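Local coordinates for protein beta-glucuronidase (uncultured Clostridium sp., PDB 6U7J) that probably removes glucuronic acid from beta-glucuronides as a family 2 glycoside hydrolase, a gut microbial activity that can reactivate conjugated estrogens, at residues G377-E381 against E422-Y428; V251-W257 against F280-T284. One frame throughout, in Å; residues are numbered along the deposited sequence.

Contact 1: residues G377-E381 against E422-Y428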
ATOM      1  N   GLY B 377     -37.655  13.382  13.247  1.00 49.67           N
ATOM      2  CA  GLY B 377     -38.204  14.113  12.113  1.00 49.84           C
ATOM      3  C   GLY B 377     -37.352  15.290  11.652  1.00 49.51           C
ATOM      4  O   GLY B 377     -36.966  16.142  12.455  1.00 50.66           O
ATOM      5  N   ILE B 378     -37.063  15.338  10.354  1.00 44.88           N
ATOM      6  CA  ILE B 378     -36.249  16.411   9.787  1.00 45.56           C
ATOM      7  C   ILE B 378     -37.109  17.603   9.370  1.00 44.93           C
ATOM      8  O   ILE B 378     -36.690  18.759   9.499  1.00 42.91           O
ATOM      9  CB  ILE B 378     -35.428  15.851   8.601  1.00 44.41           C
ATOM     10  CG1 ILE B 378     -34.333  14.910   9.105  1.00 47.58           C
ATOM     11  CG2 ILE B 378     -34.785  16.962   7.802  1.00 43.81           C
ATOM     12  CD1 ILE B 378     -33.177  15.629   9.774  1.00 48.40           C
ATOM     13  N   PHE B 379     -38.319  17.345   8.876  1.00 38.71           N
ATOM     14  CA  PHE B 379     -39.199  18.395   8.359  1.00 40.67           C
ATOM     15  C   PHE B 379     -40.172  18.800   9.464  1.00 45.23           C
ATOM     16  O   PHE B 379     -41.321  18.362   9.515  1.00 47.32           O
ATOM     17  CB  PHE B 379     -39.902  17.904   7.094  1.00 39.63           C
ATOM     18  CG  PHE B 379     -38.948  17.619   5.970  1.00 42.37           C
ATOM     19  CD1 PHE B 379     -38.580  18.626   5.079  1.00 36.80           C
ATOM     20  CD2 PHE B 379     -38.358  16.367   5.842  1.00 42.32           C
ATOM     21  CE1 PHE B 379     -37.669  18.379   4.066  1.00 38.27           C
ATOM     22  CE2 PHE B 379     -37.447  16.112   4.827  1.00 38.85           C
ATOM     23  CZ  PHE B 379     -37.099  17.125   3.938  1.00 36.28           C
ATOM     24  N   THR B 380     -39.675  19.643  10.379  1.00 42.95           N
ATOM     25  CA  THR B 380     -40.414  20.109  11.547  1.00 46.21           C
ATOM     26  C   THR B 380     -40.136  21.593  11.773  1.00 46.45           C
ATOM     27  O   THR B 380     -39.200  22.166  11.215  1.00 45.48           O
ATOM     28  CB  THR B 380     -40.048  19.322  12.807  1.00 47.64           C
ATOM     29  OG1 THR B 380     -38.664  19.524  13.101  1.00 49.19           O
ATOM     30  CG2 THR B 380     -40.294  17.828  12.601  1.00 49.75           C
ATOM     31  N   GLU B 381     -40.953  22.212  12.631  1.00 49.95           N
ATOM     32  CA  GLU B 381     -40.908  23.667  12.794  1.00 54.33           C
ATOM     33  C   GLU B 381     -39.532  24.164  13.243  1.00 49.18           C
ATOM     34  O   GLU B 381     -39.113  25.259  12.858  1.00 46.05           O
ATOM     35  CB  GLU B 381     -41.986  24.108  13.786  1.00 53.98           C
ATOM     36  CG  GLU B 381     -42.065  25.611  14.010  1.00 65.42           C
ATOM     37  CD  GLU B 381     -42.419  25.979  15.451  1.00 77.47           C
ATOM     38  OE1 GLU B 381     -43.584  25.745  15.855  1.00 79.74           O
ATOM     39  OE2 GLU B 381     -41.534  26.507  16.174  1.00 74.01           O
ATOM     40  N   GLU B 422     -41.189  11.185   5.288  1.00 40.74           N
ATOM     41  CA  GLU B 422     -41.998  11.997   6.187  1.00 43.83           C
ATOM     42  C   GLU B 422     -43.097  12.720   5.416  1.00 43.34           C
ATOM     43  O   GLU B 422     -42.851  13.283   4.345  1.00 43.60           O
ATOM     44  CB  GLU B 422     -41.126  13.027   6.912  1.00 41.92           C
ATOM     45  CG  GLU B 422     -40.001  12.424   7.754  1.00 42.11           C
ATOM     46  CD  GLU B 422     -39.056  13.480   8.336  1.00 46.61           C
ATOM     47  OE1 GLU B 422     -39.490  14.634   8.541  1.00 45.36           O
ATOM     48  OE2 GLU B 422     -37.871  13.155   8.587  1.00 48.37           O
ATOM     49  N   GLU B 423     -44.314  12.715   5.973  1.00 43.20           N
ATOM     50  CA  GLU B 423     -45.435  13.362   5.295  1.00 44.27           C
ATOM     51  C   GLU B 423     -45.191  14.855   5.118  1.00 44.67           C
ATOM     52  O   GLU B 423     -45.520  15.427   4.068  1.00 43.46           O
ATOM     53  CB  GLU B 423     -46.737  13.123   6.065  1.00 50.18           C
ATOM     54  CG  GLU B 423     -47.978  13.751   5.413  1.00 51.15           C
ATOM     55  CD  GLU B 423     -48.203  13.285   3.975  1.00 47.26           C
ATOM     56  OE1 GLU B 423     -48.509  14.131   3.104  1.00 52.91           O
ATOM     57  OE2 GLU B 423     -48.065  12.077   3.711  1.00 52.23           O
ATOM     58  N   ALA B 424     -44.584  15.499   6.121  1.00 39.83           N
ATOM     59  CA  ALA B 424     -44.298  16.921   6.013  1.00 42.77           C
ATOM     60  C   ALA B 424     -43.345  17.239   4.872  1.00 45.69           C
ATOM     61  O   ALA B 424     -43.230  18.409   4.494  1.00 45.33           O
ATOM     62  CB  ALA B 424     -43.726  17.452   7.331  1.00 40.95           C
ATOM     63  N   SER B 425     -42.668  16.237   4.305  1.00 44.02           N
ATOM     64  CA  SER B 425     -41.768  16.504   3.190  1.00 40.74           C
ATOM     65  C   SER B 425     -42.503  16.678   1.864  1.00 39.32           C
ATOM     66  O   SER B 425     -41.939  17.265   0.931  1.00 41.23           O
ATOM     67  CB  SER B 425     -40.722  15.384   3.082  1.00 41.37           C
ATOM     68  OG  SER B 425     -41.151  14.330   2.228  1.00 39.80           O
ATOM     69  N   ARG B 426     -43.748  16.203   1.759  1.00 38.82           N
ATOM     70  CA  ARG B 426     -44.473  16.330   0.497  1.00 39.40           C
ATOM     71  C   ARG B 426     -44.737  17.794   0.145  1.00 42.73           C
ATOM     72  O   ARG B 426     -44.468  18.228  -0.984  1.00 40.73           O
ATOM     73  CB  ARG B 426     -45.784  15.546   0.555  1.00 44.66           C
ATOM     74  CG  ARG B 426     -46.516  15.484  -0.795  1.00 46.67           C
ATOM     75  CD  ARG B 426     -47.984  15.158  -0.622  1.00 48.48           C
ATOM     76  NE  ARG B 426     -48.166  14.107   0.370  1.00 50.61           N
ATOM     77  CZ  ARG B 426     -48.196  12.814   0.075  1.00 54.37           C
ATOM     78  NH1 ARG B 426     -48.064  12.432  -1.192  1.00 51.36           N
ATOM     79  NH2 ARG B 426     -48.355  11.911   1.041  1.00 46.93           N
ATOM     80  N   ASN B 427     -45.267  18.575   1.094  1.00 41.71           N
ATOM     81  CA  ASN B 427     -45.507  19.997   0.832  1.00 43.83           C
ATOM     82  C   ASN B 427     -44.208  20.736   0.518  1.00 42.43           C
ATOM     83  O   ASN B 427     -44.180  21.613  -0.356  1.00 41.97           O
ATOM     84  CB  ASN B 427     -46.195  20.653   2.034  1.00 44.17           C
ATOM     85  CG  ASN B 427     -47.680  20.329   2.118  1.00 52.73           C
ATOM     86  OD1 ASN B 427     -48.251  19.696   1.225  1.00 54.13           O
ATOM     87  ND2 ASN B 427     -48.308  20.747   3.213  1.00 50.42           N
ATOM     88  N   TYR B 428     -43.131  20.418   1.246  1.00 40.41           N
ATOM     89  CA  TYR B 428     -41.851  21.088   1.036  1.00 37.66           C
ATOM     90  C   TYR B 428     -41.405  20.941  -0.407  1.00 36.12           C
ATOM     91  O   TYR B 428     -41.158  21.930  -1.105  1.00 36.75           O
ATOM     92  CB  TYR B 428     -40.790  20.519   1.993  1.00 36.49           C
ATOM     93  CG  TYR B 428     -39.454  21.227   1.918  1.00 37.47           C
ATOM     94  CD1 TYR B 428     -38.551  20.953   0.895  1.00 34.59           C
ATOM     95  CD2 TYR B 428     -39.097  22.180   2.870  1.00 36.08           C
ATOM     96  CE1 TYR B 428     -37.346  21.611   0.818  1.00 37.95           C
ATOM     97  CE2 TYR B 428     -37.876  22.836   2.807  1.00 34.58           C
ATOM     98  CZ  TYR B 428     -37.012  22.553   1.776  1.00 36.02           C
ATOM     99  OH  TYR B 428     -35.809  23.212   1.697  1.00 37.77           O
TER
HETATM  100  O   HOH W   1     -41.756  15.224  10.231  1.00 43.58           O
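Glu422 turns its carboxylate onto the backbone of 377-381 and takes up two successive amides. Its OE2 accepts from Ile378 N at 2.9 Å, nearly straight at 173°, while OE1 uses its syn lone pair for Phe379 N at 3.0 Å. A glutamate suits this place: beyond CG the chain runs extended, far enough for both oxygens to receive an N-H, and OE2 is held again by His419. The tightly packed part is centred on the Phe379 ring, which has Ile378 CG2 over one face and Ser425 CB over the opposite one, the latter a CH-pi contact 3.8 Å from the centroid. With CG anti to its carbonyl carbon (chi1 -64°), Phe379 also directs a ring edge at the face of Tyr428, a T-shaped pair with centroids 5.5 Å apart. Both segments belong to beta-alpha connections of the TIM barrel, 377-381 before helix 386-403 and 422-428 running into helix 424-439; the Tyr428 hydroxyl reaches the first helix at His392. The outer side is looser. Gly377, which follows the unmodelled residues 371-376, is exposed, as is Ala424, whose small CB rests 3.9 Å from Phe379 CB. There a water donates to both Phe379 O and Glu422 OE1.

Contact 2: residues V251-W257 against F280-T284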
ATOM      1  N   VAL B 251     -31.785  30.175 -37.521  1.00 53.90           N
ATOM      2  CA  VAL B 251     -30.473  29.623 -37.831  1.00 54.07           C
ATOM      3  C   VAL B 251     -30.733  28.426 -38.734  1.00 58.41           C
ATOM      4  O   VAL B 251     -31.041  27.328 -38.252  1.00 56.83           O
ATOM      5  CB  VAL B 251     -29.694  29.219 -36.572  1.00 57.25           C
ATOM      6  CG1 VAL B 251     -28.242  28.904 -36.912  1.00 51.99           C
ATOM      7  CG2 VAL B 251     -29.771  30.324 -35.536  1.00 50.44           C
ATOM      8  N   LYS B 252     -30.643  28.633 -40.042  1.00 60.88           N
ATOM      9  CA  LYS B 252     -30.973  27.569 -40.975  1.00 61.74           C
ATOM     10  C   LYS B 252     -29.817  26.580 -41.056  1.00 57.30           C
ATOM     11  O   LYS B 252     -28.645  26.952 -40.960  1.00 59.82           O
ATOM     12  CB  LYS B 252     -31.302  28.140 -42.358  1.00 62.16           C
ATOM     13  CG  LYS B 252     -32.771  28.575 -42.527  1.00 66.71           C
ATOM     14  CD  LYS B 252     -33.497  27.771 -43.614  1.00 70.78           C
ATOM     15  CE  LYS B 252     -35.015  28.013 -43.595  1.00 70.26           C
ATOM     16  NZ  LYS B 252     -35.480  29.075 -44.546  1.00 70.18           N
ATOM     17  N   ASP B 253     -30.162  25.306 -41.222  1.00 60.91           N
ATOM     18  CA  ASP B 253     -29.170  24.230 -41.250  1.00 62.15           C
ATOM     19  C   ASP B 253     -28.282  24.282 -40.004  1.00 57.44           C
ATOM     20  O   ASP B 253     -27.055  24.191 -40.077  1.00 55.99           O
ATOM     21  CB  ASP B 253     -28.338  24.283 -42.537  1.00 58.29           C
ATOM     22  CG  ASP B 253     -29.195  24.131 -43.799  1.00 64.50           C
ATOM     23  OD1 ASP B 253     -28.849  24.743 -44.836  1.00 59.25           O
ATOM     24  OD2 ASP B 253     -30.216  23.404 -43.755  1.00 63.17           O
ATOM     25  N   ALA B 254     -28.932  24.430 -38.846  1.00 57.72           N
ATOM     26  CA  ALA B 254     -28.236  24.646 -37.580  1.00 57.14           C
ATOM     27  C   ALA B 254     -27.425  23.421 -37.170  1.00 50.93           C
ATOM     28  O   ALA B 254     -27.954  22.308 -37.109  1.00 53.59           O
ATOM     29  CB  ALA B 254     -29.243  24.989 -36.483  1.00 52.23           C
ATOM     30  N   GLN B 255     -26.140  23.630 -36.889  1.00 50.37           N
ATOM     31  CA  GLN B 255     -25.302  22.581 -36.321  1.00 47.24           C
ATOM     32  C   GLN B 255     -25.702  22.357 -34.869  1.00 47.10           C
ATOM     33  O   GLN B 255     -25.553  23.251 -34.031  1.00 46.32           O
ATOM     34  CB  GLN B 255     -23.828  22.963 -36.420  1.00 49.38           C
ATOM     35  CG  GLN B 255     -23.368  23.348 -37.814  1.00 52.19           C
ATOM     36  CD  GLN B 255     -23.299  22.161 -38.754  1.00 58.70           C
ATOM     37  OE1 GLN B 255     -22.566  21.201 -38.511  1.00 58.67           O
ATOM     38  NE2 GLN B 255     -24.066  22.219 -39.836  1.00 59.25           N
ATOM     39  N   LEU B 256     -26.211  21.168 -34.572  1.00 44.62           N
ATOM     40  CA  LEU B 256     -26.783  20.907 -33.265  1.00 44.79           C
ATOM     41  C   LEU B 256     -25.692  20.630 -32.241  1.00 45.41           C
ATOM     42  O   LEU B 256     -24.591  20.175 -32.571  1.00 42.01           O
ATOM     43  CB  LEU B 256     -27.757  19.727 -33.334  1.00 43.62           C
ATOM     44  CG  LEU B 256     -29.043  19.981 -34.138  1.00 46.29           C
ATOM     45  CD1 LEU B 256     -30.006  18.812 -34.029  1.00 39.48           C
ATOM     46  CD2 LEU B 256     -29.714  21.265 -33.685  1.00 40.95           C
ATOM     47  N   TRP B 257     -25.997  20.941 -30.988  1.00 42.42           N
ATOM     48  CA  TRP B 257     -25.116  20.572 -29.893  1.00 39.52           C
ATOM     49  C   TRP B 257     -25.424  19.121 -29.537  1.00 40.45           C
ATOM     50  O   TRP B 257     -26.538  18.800 -29.100  1.00 38.99           O
ATOM     51  CB  TRP B 257     -25.305  21.509 -28.703  1.00 35.70           C
ATOM     52  CG  TRP B 257     -24.312  21.288 -27.584  1.00 33.67           C
ATOM     53  CD1 TRP B 257     -23.142  21.955 -27.385  1.00 35.04           C
ATOM     54  CD2 TRP B 257     -24.416  20.336 -26.520  1.00 36.66           C
ATOM     55  NE1 TRP B 257     -22.512  21.488 -26.260  1.00 38.39           N
ATOM     56  CE2 TRP B 257     -23.276  20.492 -25.708  1.00 35.14           C
ATOM     57  CE3 TRP B 257     -25.364  19.365 -26.172  1.00 38.84           C
ATOM     58  CZ2 TRP B 257     -23.049  19.714 -24.579  1.00 37.58           C
ATOM     59  CZ3 TRP B 257     -25.141  18.597 -25.045  1.00 38.66           C
ATOM     60  CH2 TRP B 257     -23.990  18.771 -24.263  1.00 36.79           C
ATOM     61  N   PHE B 280     -23.388  29.531 -26.754  1.00 37.65           N
ATOM     62  CA  PHE B 280     -24.588  28.765 -26.437  1.00 37.16           C
ATOM     63  C   PHE B 280     -24.713  27.624 -27.435  1.00 38.57           C
ATOM     64  O   PHE B 280     -24.012  27.579 -28.453  1.00 42.75           O
ATOM     65  CB  PHE B 280     -25.848  29.647 -26.416  1.00 37.47           C
ATOM     66  CG  PHE B 280     -26.324  30.085 -27.781  1.00 39.54           C
ATOM     67  CD1 PHE B 280     -25.808  31.229 -28.380  1.00 36.80           C
ATOM     68  CD2 PHE B 280     -27.307  29.366 -28.451  1.00 38.02           C
ATOM     69  CE1 PHE B 280     -26.248  31.642 -29.640  1.00 43.92           C
ATOM     70  CE2 PHE B 280     -27.753  29.772 -29.722  1.00 39.92           C
ATOM     71  CZ  PHE B 280     -27.223  30.911 -30.315  1.00 39.99           C
ATOM     72  N   GLY B 281     -25.596  26.684 -27.119  1.00 37.09           N
ATOM     73  CA  GLY B 281     -25.778  25.510 -27.948  1.00 36.46           C
ATOM     74  C   GLY B 281     -27.235  25.295 -28.290  1.00 38.69           C
ATOM     75  O   GLY B 281     -28.129  25.547 -27.483  1.00 39.75           O
ATOM     76  N   ILE B 282     -27.467  24.806 -29.503  1.00 38.77           N
ATOM     77  CA  ILE B 282     -28.815  24.477 -29.953  1.00 41.23           C
ATOM     78  C   ILE B 282     -29.017  22.981 -29.795  1.00 39.16           C
ATOM     79  O   ILE B 282     -28.322  22.179 -30.438  1.00 41.30           O
ATOM     80  CB  ILE B 282     -29.057  24.915 -31.406  1.00 43.51           C
ATOM     81  CG1 ILE B 282     -28.757  26.412 -31.570  1.00 42.69           C
ATOM     82  CG2 ILE B 282     -30.492  24.566 -31.817  1.00 40.38           C
ATOM     83  CD1 ILE B 282     -28.703  26.878 -33.016  1.00 44.30           C
ATOM     84  N   ARG B 283     -29.976  22.606 -28.953  1.00 36.76           N
ATOM     85  CA  ARG B 283     -30.286  21.203 -28.722  1.00 37.28           C
ATOM     86  C   ARG B 283     -31.602  21.118 -27.976  1.00 37.96           C
ATOM     87  O   ARG B 283     -31.912  21.978 -27.147  1.00 40.45           O
ATOM     88  CB  ARG B 283     -29.182  20.497 -27.915  1.00 38.07           C
ATOM     89  CG  ARG B 283     -28.842  21.158 -26.579  1.00 33.56           C
ATOM     90  CD  ARG B 283     -29.449  20.387 -25.437  1.00 37.69           C
ATOM     91  NE  ARG B 283     -29.277  21.030 -24.135  1.00 35.56           N
ATOM     92  CZ  ARG B 283     -30.133  21.913 -23.628  1.00 40.87           C
ATOM     93  NH1 ARG B 283     -31.202  22.284 -24.328  1.00 34.10           N
ATOM     94  NH2 ARG B 283     -29.919  22.434 -22.428  1.00 32.39           N
ATOM     95  N   THR B 284     -32.356  20.062 -28.255  1.00 41.45           N
ATOM     96  CA  THR B 284     -33.664  19.864 -27.652  1.00 40.68           C
ATOM     97  C   THR B 284     -33.635  18.713 -26.661  1.00 39.04           C
ATOM     98  O   THR B 284     -32.863  17.761 -26.807  1.00 40.40           O
ATOM     99  CB  THR B 284     -34.720  19.567 -28.712  1.00 42.78           C
ATOM    100  OG1 THR B 284     -34.456  18.272 -29.279  1.00 42.29           O
ATOM    101  CG2 THR B 284     -34.682  20.616 -29.803  1.00 38.34           C
TER
HETATM  102  O   HOH W   2     -25.350  24.331 -31.224  1.00 38.70           O
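Trp257 and Ile282 are joined by the direct hydrogen bond of this contact: the Trp257 N-H donates to Ile282 O at 2.7 Å and 176°. A second polar link runs through a water, which accepts from Ile282 N at 2.8 Å and donates to Gln255 O at 3.0 Å. Ile282 thus bonds on both sides of Leu256, in the order of a parallel beta bridge, but with water inserted in one of its two links. The same Ile282 O also receives a CA-H...O contact from Leu256.

The apolar contacts gather on Ile282, whose two branches are shared out. CG2 meets Leu256 CD2 at 3.9 Å, the side chains crossing at about a right angle, and the longer arm ends with CD1 4.0 Å from Ala254 CB and near Val251. A beta-branched residue can do both from one position. Tyr265 and Val207, on strands of the same immunoglobulin-like domain, also pack against Ile282.

The third group is the packing of the Arg283 aliphatic chain and Gly281 against Trp257. Arg283, bent at chi2 (103°), runs beside the Trp257 side chain in the same direction, with Arg283 CG 3.9 Å from Trp257 CE3, and the guanidinium stands almost perpendicular to the indole. Gly281 CA lies 4.1 Å from Trp257 CB; a side chain there would start toward the indole and press on Trp257 CD1. Apolar packing, one direct backbone bond and a bridging water therefore join the two loops, while the side-chain N-H groups Trp257 NE1 and Arg283 NE are spent on backbone carbonyls of the TIM barrel domain, those of Asp353 and Pro407.

From the N terminus, the chain leaves the sugar-binding domain and enters the immunoglobulin-like domain, where contact 2 comes first. It closes the loop from 257 to 280 that holds strands 265-271 and 274-280, and its later segment leads directly into strand 285-287 and the TIM barrel. Contact 1 follows within the barrel, bringing together the loops on either side of helix 386-403 and strand 409-416. The two contacts are in series, neither nested nor crossed, with centres about 42 Å apart and nearest atoms about 24 Å apart. Contact 2 joins two loops of the immunoglobulin-like domain at its junction with the barrel; contact 1 ties two beta-alpha connections of the barrel itself.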